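PDB 2WDE: sulfur oxidation protein soxB, which is probably a dimanganese hydrolase of the 5'-nucleotidase family that acts in sulfur oxidation and here holds thiosulfate at its metal pair. Local coordinates for residues L261-M266 and S284-D289. Residues are numbered along the deposited sequence; the frame is centred on the assembly and turned at random. Where two conformers were deposited one is given.
Sequences LSHNGM and SGHTHD. With MN (manganese (II) ion), chain G; MN (manganese (II) ion), chain F; THJ (thiosulfate), chain H.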
ATOM      1  N   LEU A 261      13.906  -8.544   1.051  1.00 13.42           N
ATOM      2  CA  LEU A 261      12.484  -8.497   0.710  1.00 12.46           C
ATOM      3  C   LEU A 261      11.882  -7.742   1.893  1.00 14.27           C
ATOM      4  O   LEU A 261      11.757  -8.280   2.986  1.00 13.81           O
ATOM      5  CB  LEU A 261      11.902  -9.913   0.612  1.00 12.12           C
ATOM      6  CG  LEU A 261      10.413 -10.014   0.272  1.00 14.62           C
ATOM      7  CD1 LEU A 261      10.115  -9.299  -1.039  1.00 13.28           C
ATOM      8  CD2 LEU A 261       9.942 -11.466   0.218  1.00 15.95           C
ATOM      9  N   SER A 262      11.595  -6.464   1.685  1.00 10.20           N
ATOM     10  CA  SER A 262      11.225  -5.568   2.772  1.00  9.88           C
ATOM     11  C   SER A 262       9.814  -4.980   2.804  1.00 14.53           C
ATOM     12  O   SER A 262       9.204  -4.721   1.774  1.00 12.95           O
ATOM     13  CB  SER A 262      12.217  -4.414   2.804  1.00 11.90           C
ATOM     14  OG  SER A 262      11.856  -3.466   3.795  1.00 15.40           O
ATOM     15  N   HIS A 263       9.333  -4.731   4.017  1.00 11.62           N
ATOM     16  CA  HIS A 263       8.064  -4.049   4.224  1.00  9.96           C
ATOM     17  C   HIS A 263       8.305  -2.961   5.253  1.00 13.27           C
ATOM     18  O   HIS A 263       7.432  -2.639   6.065  1.00 14.07           O
ATOM     19  CB  HIS A 263       6.918  -4.985   4.634  1.00  9.38           C
ATOM     20  CG  HIS A 263       5.558  -4.438   4.318  1.00 10.72           C
ATOM     21  ND1 HIS A 263       4.779  -4.920   3.286  1.00 11.58           N
ATOM     22  CD2 HIS A 263       4.872  -3.394   4.849  1.00 10.80           C
ATOM     23  CE1 HIS A 263       3.655  -4.225   3.225  1.00  9.57           C
ATOM     24  NE2 HIS A 263       3.682  -3.301   4.169  1.00  9.59           N
ATOM     25  N   ASN A 264       9.497  -2.377   5.190  1.00 10.66           N
ATOM     26  CA  ASN A 264       9.874  -1.288   6.091  1.00 10.74           C
ATOM     27  C   ASN A 264       9.285   0.017   5.579  1.00 13.59           C
ATOM     28  O   ASN A 264       9.065   0.951   6.355  1.00 12.25           O
ATOM     29  CB  ASN A 264      11.400  -1.075   6.078  1.00 11.53           C
ATOM     30  CG  ASN A 264      12.161  -2.099   6.884  1.00 24.14           C
ATOM     31  OD1 ASN A 264      11.702  -2.555   7.931  1.00 17.09           O
ATOM     32  ND2 ASN A 264      13.397  -2.378   6.453  1.00 13.60           N
ATOM     33  N   GLY A 265       9.174   0.124   4.255  1.00 11.68           N
ATOM     34  CA  GLY A 265       8.778   1.355   3.587  1.00 11.54           C
ATOM     35  C   GLY A 265      10.032   1.815   2.840  1.00 13.75           C
ATOM     36  O   GLY A 265      11.149   1.698   3.359  1.00 13.12           O
ATOM     37  N   MET A 266       9.866   2.296   1.610  1.00  9.18           N
ATOM     38  CA  MET A 266      11.018   2.669   0.786  1.00  8.21           C
ATOM     39  C   MET A 266      11.997   3.698   1.335  1.00 12.64           C
ATOM     40  O   MET A 266      13.198   3.593   1.090  1.00 11.83           O
ATOM     41  CB  MET A 266      10.603   3.024  -0.650  1.00 10.03           C
ATOM     42  CG  MET A 266      11.778   3.025  -1.608  1.00 11.76           C
ATOM     43  SD  MET A 266      11.305   3.077  -3.343  1.00 13.88           S
ATOM     44  CE  MET A 266      10.817   4.818  -3.547  1.00 11.39           C
ATOM     45  N   SER A 284      11.459  -3.028  -2.137  1.00 11.85           N
ATOM     46  CA  SER A 284      10.728  -2.188  -1.189  0.50 10.22           C
ATOM     47  C   SER A 284       9.205  -2.191  -1.285  1.00 13.69           C
ATOM     48  O   SER A 284       8.626  -1.619  -2.211  1.00 12.48           O
ATOM     49  CB  SER A 284      11.231  -0.737  -1.266  0.50 10.83           C
ATOM     50  OG  SER A 284      12.598  -0.633  -0.921  0.50  8.92           O
ATOM     51  N   GLY A 285       8.550  -2.771  -0.280  1.00 10.73           N
ATOM     52  CA  GLY A 285       7.098  -2.763  -0.217  1.00 10.45           C
ATOM     53  C   GLY A 285       6.634  -1.646   0.723  1.00 12.21           C
ATOM     54  O   GLY A 285       7.411  -0.750   1.052  1.00 11.41           O
ATOM     55  N   HIS A 286       5.372  -1.720   1.156  1.00 10.68           N
ATOM     56  CA  HIS A 286       4.751  -0.789   2.107  1.00  9.80           C
ATOM     57  C   HIS A 286       4.366   0.599   1.611  1.00 13.40           C
ATOM     58  O   HIS A 286       3.263   1.069   1.892  1.00 13.09           O
ATOM     59  CB  HIS A 286       5.545  -0.664   3.402  1.00  9.19           C
ATOM     60  CG  HIS A 286       4.876   0.199   4.434  1.00 10.84           C
ATOM     61  ND1 HIS A 286       3.675  -0.138   5.028  1.00 11.21           N
ATOM     62  CD2 HIS A 286       5.240   1.389   4.968  1.00 10.94           C
ATOM     63  CE1 HIS A 286       3.317   0.822   5.863  1.00 11.24           C
ATOM     64  NE2 HIS A 286       4.251   1.757   5.849  1.00 11.26           N
ATOM     65  N   THR A 287       5.287   1.282   0.937  1.00 10.37           N
ATOM     66  CA  THR A 287       4.988   2.633   0.475  1.00  9.21           C
ATOM     67  C   THR A 287       4.208   2.682  -0.834  1.00 11.65           C
ATOM     68  O   THR A 287       3.820   3.760  -1.278  1.00 10.83           O
ATOM     69  CB  THR A 287       6.229   3.539   0.478  1.00 11.82           C
ATOM     70  OG1 THR A 287       7.371   2.789   0.040  1.00 10.78           O
ATOM     71  CG2 THR A 287       6.494   4.067   1.900  1.00 13.87           C
ATOM     72  N   HIS A 288       3.941   1.514  -1.426  1.00  7.37           N
ATOM     73  CA  HIS A 288       3.151   1.431  -2.661  1.00  6.56           C
ATOM     74  C   HIS A 288       3.795   2.226  -3.811  1.00 11.50           C
ATOM     75  O   HIS A 288       3.111   2.763  -4.671  1.00 10.46           O
ATOM     76  CB  HIS A 288       1.702   1.921  -2.413  1.00  6.12           C
ATOM     77  CG  HIS A 288       0.891   1.027  -1.517  1.00  8.86           C
ATOM     78  ND1 HIS A 288      -0.480   0.937  -1.601  1.00  9.05           N
ATOM     79  CD2 HIS A 288       1.257   0.192  -0.511  1.00 10.44           C
ATOM     80  CE1 HIS A 288      -0.928   0.102  -0.676  1.00  9.20           C
ATOM     81  NE2 HIS A 288       0.107  -0.375  -0.012  1.00  9.42           N
ATOM     82  N   ASP A 289       5.122   2.269  -3.831  1.00  9.41           N
ATOM     83  CA  ASP A 289       5.859   3.021  -4.843  1.00  8.99           C
ATOM     84  C   ASP A 289       6.025   2.283  -6.183  1.00 11.84           C
ATOM     85  O   ASP A 289       5.807   1.072  -6.280  1.00  9.96           O
ATOM     86  CB  ASP A 289       7.232   3.393  -4.276  1.00 10.22           C
ATOM     87  CG  ASP A 289       7.147   4.493  -3.217  1.00 16.27           C
ATOM     88  OD1 ASP A 289       6.489   5.524  -3.497  1.00 17.42           O
ATOM     89  OD2 ASP A 289       7.704   4.323  -2.105  1.00 11.79           O
TER
HETATM   90 MN    MN G1578       2.124  -1.829   4.699  1.00 12.90          MN
HETATM   91 MN    MN F1577       0.041  -1.720   1.809  1.00 13.52          MN
HETATM   92  S1  THJ H1579      -0.262   0.539   4.177  1.00 20.10           S
HETATM   93  O1  THJ H1579       0.364  -0.315   5.166  1.00 23.29           O
HETATM   94  O2  THJ H1579      -0.985  -0.200   3.147  1.00 19.10           O
HETATM   95  O3  THJ H1579       0.668   1.517   3.620  1.00 23.54           O
HETATM   96  S2  THJ H1579      -1.674   1.616   5.172  1.00 22.36           S
HETATM   97  O   HOH W   1       9.949  -1.600   2.189  1.00 10.10           O
HETATM   98  O   HOH W   2       1.528  -0.798   2.704  1.00 14.42           O
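His263 and His286 meet at one manganese ion, through NE2 at 2.2 Å and ND1 at 2.3 Å respectively. The rings adjoin rim to rim, planes at 56°, with His286 N over the face of the His263 ring. For His263, CG lies anti to the backbone N (chi1 -157°), which carries the ring across to the metal, while ND1 donates to Gly130 O, fixing the ring's rotation. His288 NE2 binds the second manganese; a water and the thiosulfate bridge the pair. Asp132 joins both ions, His163 the first, Asp36 and His38 the second.

This is the dinuclear centre of a calcineurin-like metallophosphoesterase fold, its ligands carried on loops beyond strand ends, residues 285-288 bearing the family's GHTH motif. Strands 257-262 and 281-284 run parallel and end here, the last bond being Gly285 N to Ser262 O at 2.9 Å. Ser262 OG, hydrogen-bonded to Asp269, also accepts Asn264 N in an ST turn. Water 1 links that OG, Gly285 O and Gly265 N. At Gly285 a CB would strike Ser262 O; at Gly265 the backbone angles would jam one against the preceding carbonyl O, with His286 CD2 also close.

Beyond Gly265, at the N-cap position of helix 266-273, Met266 N donates to Thr287 OG1 (3.0 Å, 164°), whose hydroxyl donates to Asp289 OD2 from above the carboxylate plane. A valine for Thr287 would probably deprive Met266 N and the carboxylate of this shared partner. Apolar Met266 packs on Ile302 and Ala304 of strand 300-304, its bent end placing CE 3.5 Å from Asp289 OD2, with CG against Ser284.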